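Local coordinates for FrnE protein (Deinococcus radiodurans, PDB 5CO3) that is a disulfide oxidoreductase of the DsbA-like thioredoxin family, probably exchanging thiols and disulfides in the cytoplasm, at residues K11-W17 with Q44-H50; W49-E53 with V176-Q182; A112-I116 with M128-L132; L196-Y200 with L215-E221. All coordinates share one frame; numbering follows the deposited sequence.

How the contacts relate
Contacts 1 and 2 meet on strand 45-51 and share W49 and H50. Contact 1 pairs that strand with its parallel neighbour in the central sheet, mostly through backbone bonds and apolar residues. Contact 2 sets the end of the same strand against helix 173-186, where carboxylates, an arginine and waters do the work. Contact 3, between two helices, is wholly buried and apolar except where a glycerol sits, and it touches contact 2 through H113 and V176. Contact 4 lies farthest from the centre of the chain, about 27 Å from contact 3 centre to centre; it joins contact 1 through the R13–G197 backbone bond and combines a leucine-valine patch with a more exposed ionic group.

Contact 1: K11-W17 with Q44-H50; sequences KIRVDIW and QVEVVWH
H50 lies flat against W17 near the C-terminal ends of two parallel strands. The imidazole stacks face to face on the six-membered indole ring, centroids 4.2 Å apart and planes at 17°, while H50 CB sits over the five-membered ring, 3.3 Å from its centroid, in a CH-pi contact. H50 CG, anti to the carbonyl carbon (chi1 -64°), sets the imidazole there. At its edge the imidazole is fixed by D15: H50 NE2 donates to D15 OD1 over 2.6 Å at 163°, on the oxygen's anti side. H50 ND1 bonds D179 OD1, and W17 NE1 the backbone O of D179. A serine in place of W17 would remove the indole and would probably leave one face of H50 without its cover and D179 O without its donor.

On the other sheet face, I16 CD1 stands over the W49 six-membered ring, 4.2 Å from its centroid, and I16 CG2 meets W49 CZ3 at 3.6 Å. Beta-branched residues suit this layer, as where V14 CG2 touches V45 CG1 at 3.7 Å. Six backbone bonds, such as E46 N to I12 O at 2.7 Å, hold the register.

The pair forms the strands of a beta-alpha-beta crossover: helix 23-38 covers V14, V45 and V47, helix 208-222 meets I12 and V14, helix 173-186 backs W17, and strand 193-196 pairs with the other edge of strand 12-18.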
# COMPACT_ATOMS: atom_id res chain seq x y z
N LYS A 11 -19.67 8.59 -0.91
CA LYS A 11 -18.39 7.98 -1.24
C LYS A 11 -17.92 7.05 -0.13
O LYS A 11 -18.28 7.22 1.04
CB LYS A 11 -17.34 9.05 -1.51
CG LYS A 11 -17.50 9.73 -2.86
CD LYS A 11 -16.30 9.44 -3.74
CE LYS A 11 -16.70 9.33 -5.20
NZ LYS A 11 -15.50 9.21 -6.08
N ILE A 12 -17.14 6.04 -0.51
CA ILE A 12 -16.50 5.16 0.45
C ILE A 12 -15.00 5.39 0.41
O ILE A 12 -14.38 5.26 -0.64
CB ILE A 12 -16.78 3.68 0.13
CG1 ILE A 12 -18.26 3.36 0.35
CG2 ILE A 12 -15.92 2.78 1.00
CD1 ILE A 12 -18.63 2.01 -0.19
N ARG A 13 -14.42 5.76 1.55
CA ARG A 13 -12.98 5.96 1.62
C ARG A 13 -12.29 4.69 2.07
O ARG A 13 -12.68 4.07 3.06
CB ARG A 13 -12.64 7.12 2.55
CG ARG A 13 -11.15 7.22 2.87
CD ARG A 13 -10.77 8.64 3.21
NE ARG A 13 -9.93 8.73 4.40
CZ ARG A 13 -10.39 8.65 5.64
NH1 ARG A 13 -11.68 8.45 5.87
NH2 ARG A 13 -9.54 8.74 6.66
N VAL A 14 -11.26 4.29 1.34
CA VAL A 14 -10.42 3.18 1.76
C VAL A 14 -9.01 3.71 1.97
O VAL A 14 -8.38 4.16 1.02
CB VAL A 14 -10.39 2.05 0.73
CG1 VAL A 14 -9.49 0.92 1.20
CG2 VAL A 14 -11.82 1.53 0.48
N ASP A 15 -8.55 3.65 3.21
CA ASP A 15 -7.18 4.01 3.55
C ASP A 15 -6.31 2.78 3.66
O ASP A 15 -6.63 1.86 4.41
CB ASP A 15 -7.15 4.80 4.86
CG ASP A 15 -7.85 6.11 4.73
OD1 ASP A 15 -7.25 7.03 4.15
OD2 ASP A 15 -9.02 6.22 5.19
N ILE A 16 -5.20 2.75 2.92
CA ILE A 16 -4.35 1.57 2.95
C ILE A 16 -2.93 1.92 3.34
O ILE A 16 -2.26 2.72 2.67
CB ILE A 16 -4.33 0.85 1.59
CG1 ILE A 16 -5.75 0.68 1.04
CG2 ILE A 16 -3.65 -0.51 1.72
CD1 ILE A 16 -5.80 0.05 -0.33
N TRP A 17 -2.48 1.33 4.44
CA TRP A 17 -1.08 1.46 4.83
C TRP A 17 -0.28 0.32 4.23
O TRP A 17 -0.70 -0.84 4.23
CB TRP A 17 -0.94 1.48 6.35
CG TRP A 17 -1.11 2.86 6.94
CD1 TRP A 17 -0.13 3.75 7.24
CD2 TRP A 17 -2.35 3.50 7.28
NE1 TRP A 17 -0.67 4.90 7.76
CE2 TRP A 17 -2.03 4.77 7.80
CE3 TRP A 17 -3.69 3.11 7.21
CZ2 TRP A 17 -3.01 5.67 8.23
CZ3 TRP A 17 -4.66 4.00 7.65
CH2 TRP A 17 -4.32 5.26 8.15
N GLN A 44 -17.69 4.72 -6.56
CA GLN A 44 -17.84 5.57 -5.38
C GLN A 44 -16.69 5.41 -4.40
O GLN A 44 -16.63 6.10 -3.38
CB GLN A 44 -19.17 5.28 -4.68
CG GLN A 44 -20.39 5.41 -5.57
CD GLN A 44 -20.33 6.65 -6.44
OE1 GLN A 44 -20.21 7.77 -5.94
NE2 GLN A 44 -20.41 6.45 -7.75
N VAL A 45 -15.77 4.50 -4.69
CA VAL A 45 -14.68 4.22 -3.75
C VAL A 45 -13.49 5.13 -3.96
O VAL A 45 -13.02 5.30 -5.08
CB VAL A 45 -14.23 2.76 -3.86
CG1 VAL A 45 -13.15 2.46 -2.83
CG2 VAL A 45 -15.41 1.84 -3.65
N GLU A 46 -13.01 5.72 -2.87
CA GLU A 46 -11.79 6.53 -2.88
C GLU A 46 -10.63 5.83 -2.17
O GLU A 46 -10.67 5.63 -0.96
CB GLU A 46 -12.04 7.88 -2.21
CG GLU A 46 -11.99 9.05 -3.17
CD GLU A 46 -12.93 10.17 -2.77
OE1 GLU A 46 -13.15 10.36 -1.55
OE2 GLU A 46 -13.46 10.85 -3.68
N VAL A 47 -9.60 5.47 -2.92
CA VAL A 47 -8.45 4.78 -2.33
C VAL A 47 -7.34 5.78 -2.03
O VAL A 47 -6.92 6.53 -2.91
CB VAL A 47 -7.93 3.66 -3.25
CG1 VAL A 47 -6.74 2.94 -2.62
CG2 VAL A 47 -9.04 2.67 -3.57
N VAL A 48 -6.89 5.79 -0.78
CA VAL A 48 -5.79 6.65 -0.35
C VAL A 48 -4.67 5.79 0.22
O VAL A 48 -4.86 5.10 1.22
CB VAL A 48 -6.24 7.68 0.72
CG1 VAL A 48 -5.04 8.47 1.26
CG2 VAL A 48 -7.29 8.61 0.14
N TRP A 49 -3.50 5.81 -0.42
CA TRP A 49 -2.37 5.06 0.10
C TRP A 49 -1.70 5.87 1.20
O TRP A 49 -1.65 7.11 1.15
CB TRP A 49 -1.38 4.68 -1.02
CG TRP A 49 -1.97 3.69 -1.99
CD1 TRP A 49 -2.65 3.97 -3.15
CD2 TRP A 49 -1.96 2.25 -1.88
NE1 TRP A 49 -3.06 2.80 -3.76
CE2 TRP A 49 -2.64 1.73 -3.00
CE3 TRP A 49 -1.42 1.35 -0.94
CZ2 TRP A 49 -2.82 0.35 -3.21
CZ3 TRP A 49 -1.60 -0.01 -1.15
CH2 TRP A 49 -2.29 -0.50 -2.27
N HIS A 50 -1.22 5.17 2.22
CA HIS A 50 -0.49 5.78 3.32
C HIS A 50 0.84 5.08 3.49
O HIS A 50 0.95 3.87 3.28
CB HIS A 50 -1.28 5.72 4.63
CG HIS A 50 -2.57 6.48 4.59
ND1 HIS A 50 -2.67 7.78 5.03
CD2 HIS A 50 -3.80 6.13 4.16
CE1 HIS A 50 -3.92 8.20 4.88
NE2 HIS A 50 -4.62 7.21 4.35

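Contact 2: W49-E53 with V176-Q182; sequences WHSFE and VRYDEAQ
D179 OD2 is gripped by the backbone N of S51, which donates over 2.9 Å at 171°, and by a water 2.8 Å from OD2 that also donates to W49 O; H117 NE2 adds a weak bond. D179 OD1 takes H50 ND1 at 2.8 Å and lies in the plane of the imidazole, yet the nitrogen approaches from above the carboxylate, the two planes being 70° apart. A short acid suits this place, since one carboxylate ties backbone and side chain of the strand end to the helix. Beside it the small S51 lets V176 CG1 come within 3.7 Å of S51 CB, and S51 OG bonds H117.

E53 runs extended (chi2 176°) to the helix, where R177 NH1 forms a salt bridge with E53 OE2 at 2.8 Å through a weak hydrogen bond, the two planes nearly parallel. In a second salt bridge R177 NH1 donates to the syn lone pair of E180 OE1 over 2.9 Å, and a water links E53 OE1 with R177 NH2. E53 OE2 and E180 OE2 approach to 2.6 Å. Two carboxylate oxygens so close imply that one acid probably holds a proton, with the charge of R177 likely to ease any repulsion.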
# COMPACT_ATOMS: atom_id res chain seq x y z
N TRP A 49 -3.50 5.81 -0.42
CA TRP A 49 -2.37 5.06 0.10
C TRP A 49 -1.70 5.87 1.20
O TRP A 49 -1.65 7.11 1.15
CB TRP A 49 -1.38 4.68 -1.02
CG TRP A 49 -1.97 3.69 -1.99
CD1 TRP A 49 -2.65 3.97 -3.15
CD2 TRP A 49 -1.96 2.25 -1.88
NE1 TRP A 49 -3.06 2.80 -3.76
CE2 TRP A 49 -2.64 1.73 -3.00
CE3 TRP A 49 -1.42 1.35 -0.94
CZ2 TRP A 49 -2.82 0.35 -3.21
CZ3 TRP A 49 -1.60 -0.01 -1.15
CH2 TRP A 49 -2.29 -0.50 -2.27
N HIS A 50 -1.22 5.17 2.22
CA HIS A 50 -0.49 5.78 3.32
C HIS A 50 0.84 5.08 3.49
O HIS A 50 0.95 3.87 3.28
CB HIS A 50 -1.28 5.72 4.63
CG HIS A 50 -2.57 6.48 4.59
ND1 HIS A 50 -2.67 7.78 5.03
CD2 HIS A 50 -3.80 6.13 4.16
CE1 HIS A 50 -3.92 8.20 4.88
NE2 HIS A 50 -4.62 7.21 4.35
N SER A 51 1.85 5.86 3.86
CA SER A 51 3.20 5.36 4.02
C SER A 51 3.37 4.51 5.27
O SER A 51 2.86 4.86 6.34
CB SER A 51 4.20 6.51 4.05
OG SER A 51 4.01 7.38 2.95
N PHE A 52 4.09 3.41 5.12
CA PHE A 52 4.47 2.57 6.23
C PHE A 52 5.86 2.03 5.91
O PHE A 52 6.11 1.62 4.77
CB PHE A 52 3.47 1.44 6.44
CG PHE A 52 3.66 0.69 7.73
CD1 PHE A 52 4.62 -0.31 7.83
CD2 PHE A 52 2.86 0.95 8.83
CE1 PHE A 52 4.79 -1.01 9.01
CE2 PHE A 52 3.01 0.25 10.01
CZ PHE A 52 3.99 -0.73 10.10
N GLU A 53 6.75 2.08 6.89
CA GLU A 53 8.08 1.51 6.74
C GLU A 53 8.27 0.37 7.72
O GLU A 53 8.18 0.57 8.93
CB GLU A 53 9.16 2.58 6.97
CG GLU A 53 9.48 3.40 5.73
CD GLU A 53 10.48 4.51 6.01
OE1 GLU A 53 11.71 4.29 5.86
OE2 GLU A 53 10.04 5.61 6.39
N VAL A 176 5.32 11.78 5.03
CA VAL A 176 5.53 10.34 5.17
C VAL A 176 5.59 9.97 6.66
O VAL A 176 4.98 8.99 7.08
CB VAL A 176 6.84 9.88 4.45
CG1 VAL A 176 7.24 8.46 4.86
CG2 VAL A 176 6.65 9.97 2.93
N ARG A 177 6.31 10.77 7.45
CA ARG A 177 6.43 10.51 8.88
C ARG A 177 5.08 10.62 9.58
O ARG A 177 4.80 9.89 10.53
CB ARG A 177 7.44 11.48 9.51
CG ARG A 177 8.87 11.25 9.06
CD ARG A 177 9.39 9.90 9.54
NE ARG A 177 10.79 9.73 9.17
CZ ARG A 177 11.30 8.65 8.59
NH1 ARG A 177 10.53 7.61 8.31
NH2 ARG A 177 12.59 8.61 8.30
N TYR A 178 4.23 11.52 9.09
CA TYR A 178 2.91 11.70 9.69
C TYR A 178 2.04 10.47 9.42
O TYR A 178 1.30 10.02 10.29
CB TYR A 178 2.23 12.96 9.16
CG TYR A 178 2.76 14.23 9.81
CD1 TYR A 178 3.66 14.18 10.86
CD2 TYR A 178 2.34 15.49 9.37
CE1 TYR A 178 4.13 15.33 11.46
CE2 TYR A 178 2.81 16.65 9.97
CZ TYR A 178 3.71 16.56 11.01
OH TYR A 178 4.19 17.70 11.61
N ASP A 179 2.15 9.94 8.20
CA ASP A 179 1.49 8.69 7.83
C ASP A 179 1.86 7.55 8.76
O ASP A 179 1.00 6.79 9.21
CB ASP A 179 1.87 8.30 6.40
CG ASP A 179 0.83 8.71 5.39
OD1 ASP A 179 -0.31 9.04 5.80
OD2 ASP A 179 1.14 8.66 4.18
N GLU A 180 3.15 7.42 9.03
CA GLU A 180 3.65 6.34 9.86
C GLU A 180 3.25 6.51 11.32
O GLU A 180 2.94 5.53 12.01
CB GLU A 180 5.17 6.27 9.72
CG GLU A 180 5.59 5.95 8.30
CD GLU A 180 7.07 6.15 8.02
OE1 GLU A 180 7.76 6.82 8.81
OE2 GLU A 180 7.53 5.63 6.99
N ALA A 181 3.27 7.75 11.79
CA ALA A 181 2.80 8.06 13.13
C ALA A 181 1.32 7.69 13.27
O ALA A 181 0.91 7.11 14.27
CB ALA A 181 3.02 9.53 13.44
N GLN A 182 0.54 7.99 12.24
CA GLN A 182 -0.88 7.70 12.29
C GLN A 182 -1.12 6.19 12.39
O GLN A 182 -1.99 5.74 13.15
CB GLN A 182 -1.60 8.27 11.07
CG GLN A 182 -3.11 8.21 11.20
CD GLN A 182 -3.83 8.85 10.03
OE1 GLN A 182 -3.22 9.22 9.03
NE2 GLN A 182 -5.15 8.99 10.16
O HOH W 1 -0.86 9.45 2.32
O HOH W 2 13.34 6.13 7.04

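Contact 3: A112-I116 with M128-L132; sequences AHQLI and MKERL. With GOL (glycerol), chain B.
I116 and L132 form the tightest apolar pair between these two helices, whose touching residues are all buried; I116 CG1 lies 3.5 Å from L132 CD1, unusually close for carbons. The other leucine branch, L132 CD2, stands 4.1 Å from A112 CB, the small alanine accommodating it. Antiparallel at 151° over these short segments, the helices bring their backbones nearest at I116 and M128. M128 crosses L115 at about a right angle, a bend at chi2 (66°) carrying M128 SD against L115 CD2 and L115 CG, the latter 3.8 Å away. The aliphatic part of K129 adds its CD, 3.8 Å from I116 CD1.

Polar contacts are confined to one side, where a glycerol bridges the helices. H113 ND1 and glycerol O2 share a hydrogen bond of 2.6 Å, and K129 NZ donates to glycerol O1 over 3.0 Å and bonds S18 OG. I116 CG2 stands 3.3 Å from glycerol C3, and S51 OG bonds the same glycerol at O2.

The antiparallel pair belongs to the helical insertion that DsbA-like proteins carry in their thioredoxin fold. K129 also lies near, without touching, C22 and C25, which form a thioredoxin-type CxxC pattern; the glycerol, probably from the crystallisation liquor, may mark a pocket.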
# COMPACT_ATOMS: atom_id res chain seq x y z
N ALA A 112 11.20 6.53 -1.57
CA ALA A 112 10.17 5.95 -2.41
C ALA A 112 8.79 6.36 -1.91
O ALA A 112 7.92 6.72 -2.71
CB ALA A 112 10.31 4.45 -2.44
N HIS A 113 8.57 6.32 -0.60
CA HIS A 113 7.29 6.74 -0.05
C HIS A 113 7.05 8.22 -0.32
O HIS A 113 5.91 8.63 -0.56
CB HIS A 113 7.21 6.44 1.45
CG HIS A 113 6.92 5.00 1.75
ND1 HIS A 113 5.69 4.43 1.51
CD2 HIS A 113 7.70 4.02 2.26
CE1 HIS A 113 5.73 3.15 1.86
NE2 HIS A 113 6.94 2.88 2.32
N GLN A 114 8.12 9.02 -0.28
CA GLN A 114 8.00 10.43 -0.61
C GLN A 114 7.54 10.63 -2.06
O GLN A 114 6.72 11.51 -2.35
CB GLN A 114 9.33 11.16 -0.39
CG GLN A 114 9.61 11.47 1.08
CD GLN A 114 10.97 12.15 1.29
OE1 GLN A 114 11.24 13.21 0.72
NE2 GLN A 114 11.82 11.53 2.10
N LEU A 115 8.08 9.82 -2.96
CA LEU A 115 7.72 9.90 -4.37
C LEU A 115 6.23 9.59 -4.56
O LEU A 115 5.55 10.20 -5.38
CB LEU A 115 8.57 8.94 -5.20
CG LEU A 115 8.25 8.93 -6.70
CD1 LEU A 115 8.29 10.34 -7.27
CD2 LEU A 115 9.20 8.01 -7.45
N ILE A 116 5.73 8.64 -3.79
CA ILE A 116 4.31 8.32 -3.91
C ILE A 116 3.46 9.52 -3.47
O ILE A 116 2.47 9.87 -4.11
CB ILE A 116 3.95 7.08 -3.11
CG1 ILE A 116 4.63 5.86 -3.71
CG2 ILE A 116 2.45 6.84 -3.23
CD1 ILE A 116 4.64 4.62 -2.83
N MET A 128 1.95 5.23 -9.12
CA MET A 128 3.31 5.31 -8.57
C MET A 128 3.56 4.16 -7.61
O MET A 128 4.63 3.54 -7.66
CB MET A 128 3.52 6.64 -7.84
CG MET A 128 5.00 6.97 -7.59
SD MET A 128 5.93 7.26 -9.13
CE MET A 128 6.85 5.75 -9.31
N LYS A 129 2.58 3.87 -6.75
CA LYS A 129 2.71 2.76 -5.80
C LYS A 129 2.93 1.46 -6.55
O LYS A 129 3.84 0.70 -6.25
CB LYS A 129 1.47 2.66 -4.89
CG LYS A 129 1.46 1.42 -4.00
CD LYS A 129 2.43 1.54 -2.83
CE LYS A 129 2.34 0.33 -1.93
NZ LYS A 129 3.26 0.42 -0.75
N GLU A 130 2.08 1.22 -7.54
CA GLU A 130 2.17 0.05 -8.40
C GLU A 130 3.56 -0.10 -9.05
O GLU A 130 4.17 -1.17 -8.98
CB GLU A 130 1.08 0.13 -9.48
CG GLU A 130 1.17 -0.94 -10.57
CD GLU A 130 0.65 -2.28 -10.10
OE1 GLU A 130 -0.13 -2.33 -9.13
OE2 GLU A 130 1.03 -3.30 -10.71
N ARG A 131 4.05 0.99 -9.64
CA ARG A 131 5.35 1.00 -10.31
C ARG A 131 6.47 0.65 -9.36
O ARG A 131 7.35 -0.13 -9.70
CB ARG A 131 5.62 2.36 -10.94
CG ARG A 131 6.87 2.37 -11.83
CD ARG A 131 6.66 1.44 -13.03
NE ARG A 131 7.88 1.13 -13.78
CZ ARG A 131 8.72 0.14 -13.49
NH1 ARG A 131 8.52 -0.62 -12.41
NH2 ARG A 131 9.77 -0.08 -14.26
N LEU A 132 6.43 1.24 -8.16
CA LEU A 132 7.45 0.97 -7.14
C LEU A 132 7.40 -0.48 -6.65
O LEU A 132 8.44 -1.11 -6.49
CB LEU A 132 7.30 1.94 -5.97
CG LEU A 132 7.82 3.32 -6.36
CD1 LEU A 132 7.23 4.37 -5.43
CD2 LEU A 132 9.36 3.35 -6.32
C1 GOL B . 2.38 4.16 -0.23
O1 GOL B . 2.71 3.07 0.60
C2 GOL B . 2.42 5.47 0.56
O2 GOL B . 3.73 6.00 0.76
C3 GOL B . 1.46 6.47 -0.07
O3 GOL B . 1.71 7.78 0.40

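Contact 4: L196-Y200 with L215-E221; sequences LGGKY and LSQVWAE
Y200 faces helix 208-222 from a hairpin that contains a classic beta bulge, K199 and Y200 both lying opposite L196. Its CB points toward the helix, CG being anti to the carbonyl carbon (chi1 -66°), which carries the ring along V218: Y200 CD2 touches V218 CG2 at 3.5 Å. Beyond it, Y200 CE1 passes Q217 NE2 at 3.7 Å and CE2 lies 3.7 Å from E221 OE1. At the tip, Y200 OH donates to E221 OE2; the modelled bond is very short, and its exact length is doubtful.

The carboxylate is shared, since K199 NZ forms a salt bridge to E221 OE1 over 2.9 Å, meeting it nearly along the C-O bond. A leucine in place of E221 would remove both oxygens and is likely to leave the K199 ammonium and the Y200 hydroxyl without their common partner.

Deeper in, L196 CD2 packs on L215 CD2 at 3.7 Å, joining the hairpin to the sheet-facing side of the helix. G197 suits its turn twice over: its positive phi favours glycine, and a CB there would crowd V218 CG1. Nearer the surface, Q217 NE2 donates to E221 OE2 over 3.2 Å, the oxygen lying near the amide plane.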
# COMPACT_ATOMS: atom_id res chain seq x y z
N LEU A 196 -11.63 0.97 6.10
CA LEU A 196 -12.76 1.27 5.24
C LEU A 196 -13.78 2.16 5.96
O LEU A 196 -14.21 1.87 7.09
CB LEU A 196 -13.41 -0.02 4.74
CG LEU A 196 -12.59 -0.97 3.85
CD1 LEU A 196 -11.78 -1.98 4.66
CD2 LEU A 196 -13.50 -1.69 2.88
N GLY A 197 -14.16 3.26 5.31
CA GLY A 197 -15.14 4.17 5.86
C GLY A 197 -14.72 4.80 7.18
O GLY A 197 -15.56 5.28 7.95
N GLY A 198 -13.42 4.78 7.45
CA GLY A 198 -12.86 5.36 8.66
C GLY A 198 -13.25 4.60 9.91
O GLY A 198 -12.97 5.04 11.03
N LYS A 199 -13.87 3.45 9.73
CA LYS A 199 -14.46 2.71 10.83
C LYS A 199 -13.94 1.28 10.92
O LYS A 199 -13.66 0.78 12.01
CB LYS A 199 -15.99 2.70 10.70
CG LYS A 199 -16.70 1.95 11.81
CD LYS A 199 -18.15 1.63 11.45
CE LYS A 199 -18.90 2.85 10.96
NZ LYS A 199 -20.32 2.52 10.64
N TYR A 200 -13.83 0.62 9.77
CA TYR A 200 -13.52 -0.80 9.74
C TYR A 200 -12.08 -1.07 9.36
O TYR A 200 -11.54 -0.43 8.46
CB TYR A 200 -14.46 -1.54 8.78
CG TYR A 200 -15.89 -1.52 9.24
CD1 TYR A 200 -16.29 -2.24 10.35
CD2 TYR A 200 -16.84 -0.76 8.57
CE1 TYR A 200 -17.61 -2.22 10.79
CE2 TYR A 200 -18.16 -0.72 9.00
CZ TYR A 200 -18.54 -1.46 10.10
OH TYR A 200 -19.85 -1.43 10.53
N LEU A 215 -16.44 -3.74 1.78
CA LEU A 215 -16.97 -2.70 0.90
C LEU A 215 -18.50 -2.72 0.91
O LEU A 215 -19.14 -1.67 1.08
CB LEU A 215 -16.46 -2.90 -0.52
CG LEU A 215 -14.98 -2.57 -0.76
CD1 LEU A 215 -14.57 -3.04 -2.14
CD2 LEU A 215 -14.73 -1.07 -0.58
N SER A 216 -19.06 -3.91 0.74
CA SER A 216 -20.50 -4.12 0.68
C SER A 216 -21.19 -3.76 1.99
O SER A 216 -22.28 -3.20 1.99
CB SER A 216 -20.83 -5.57 0.32
OG SER A 216 -20.18 -5.97 -0.87
N GLN A 217 -20.55 -4.12 3.11
CA GLN A 217 -21.13 -3.81 4.41
C GLN A 217 -21.15 -2.30 4.62
O GLN A 217 -22.14 -1.75 5.09
CB GLN A 217 -20.34 -4.50 5.53
CG GLN A 217 -20.79 -4.08 6.93
CD GLN A 217 -20.16 -4.93 8.03
OE1 GLN A 217 -19.66 -6.03 7.78
NE2 GLN A 217 -20.18 -4.41 9.25
N VAL A 218 -20.06 -1.64 4.26
CA VAL A 218 -19.97 -0.20 4.45
C VAL A 218 -21.00 0.53 3.59
O VAL A 218 -21.69 1.41 4.08
CB VAL A 218 -18.56 0.33 4.14
CG1 VAL A 218 -18.56 1.85 4.11
CG2 VAL A 218 -17.58 -0.19 5.16
N TRP A 219 -21.12 0.14 2.32
CA TRP A 219 -22.13 0.75 1.44
C TRP A 219 -23.53 0.57 2.01
O TRP A 219 -24.35 1.50 2.02
CB TRP A 219 -22.07 0.15 0.04
CG TRP A 219 -23.06 0.77 -0.89
CD1 TRP A 219 -24.31 0.31 -1.19
CD2 TRP A 219 -22.90 1.99 -1.63
NE1 TRP A 219 -24.93 1.15 -2.07
CE2 TRP A 219 -24.09 2.20 -2.35
CE3 TRP A 219 -21.87 2.92 -1.75
CZ2 TRP A 219 -24.28 3.29 -3.19
CZ3 TRP A 219 -22.05 4.01 -2.58
CH2 TRP A 219 -23.25 4.19 -3.29
N ALA A 220 -23.81 -0.64 2.50
CA ALA A 220 -25.11 -0.96 3.06
C ALA A 220 -25.43 -0.06 4.25
O ALA A 220 -26.55 0.44 4.38
CB ALA A 220 -25.16 -2.41 3.48
N GLU A 221 -24.44 0.16 5.10
CA GLU A 221 -24.64 0.99 6.28
C GLU A 221 -24.86 2.46 5.92
O GLU A 221 -25.55 3.18 6.64
CB GLU A 221 -23.45 0.85 7.23
CG GLU A 221 -23.34 -0.53 7.84
CD GLU A 221 -22.23 -0.63 8.86
OE1 GLU A 221 -21.71 0.43 9.28
OE2 GLU A 221 -21.89 -1.76 9.25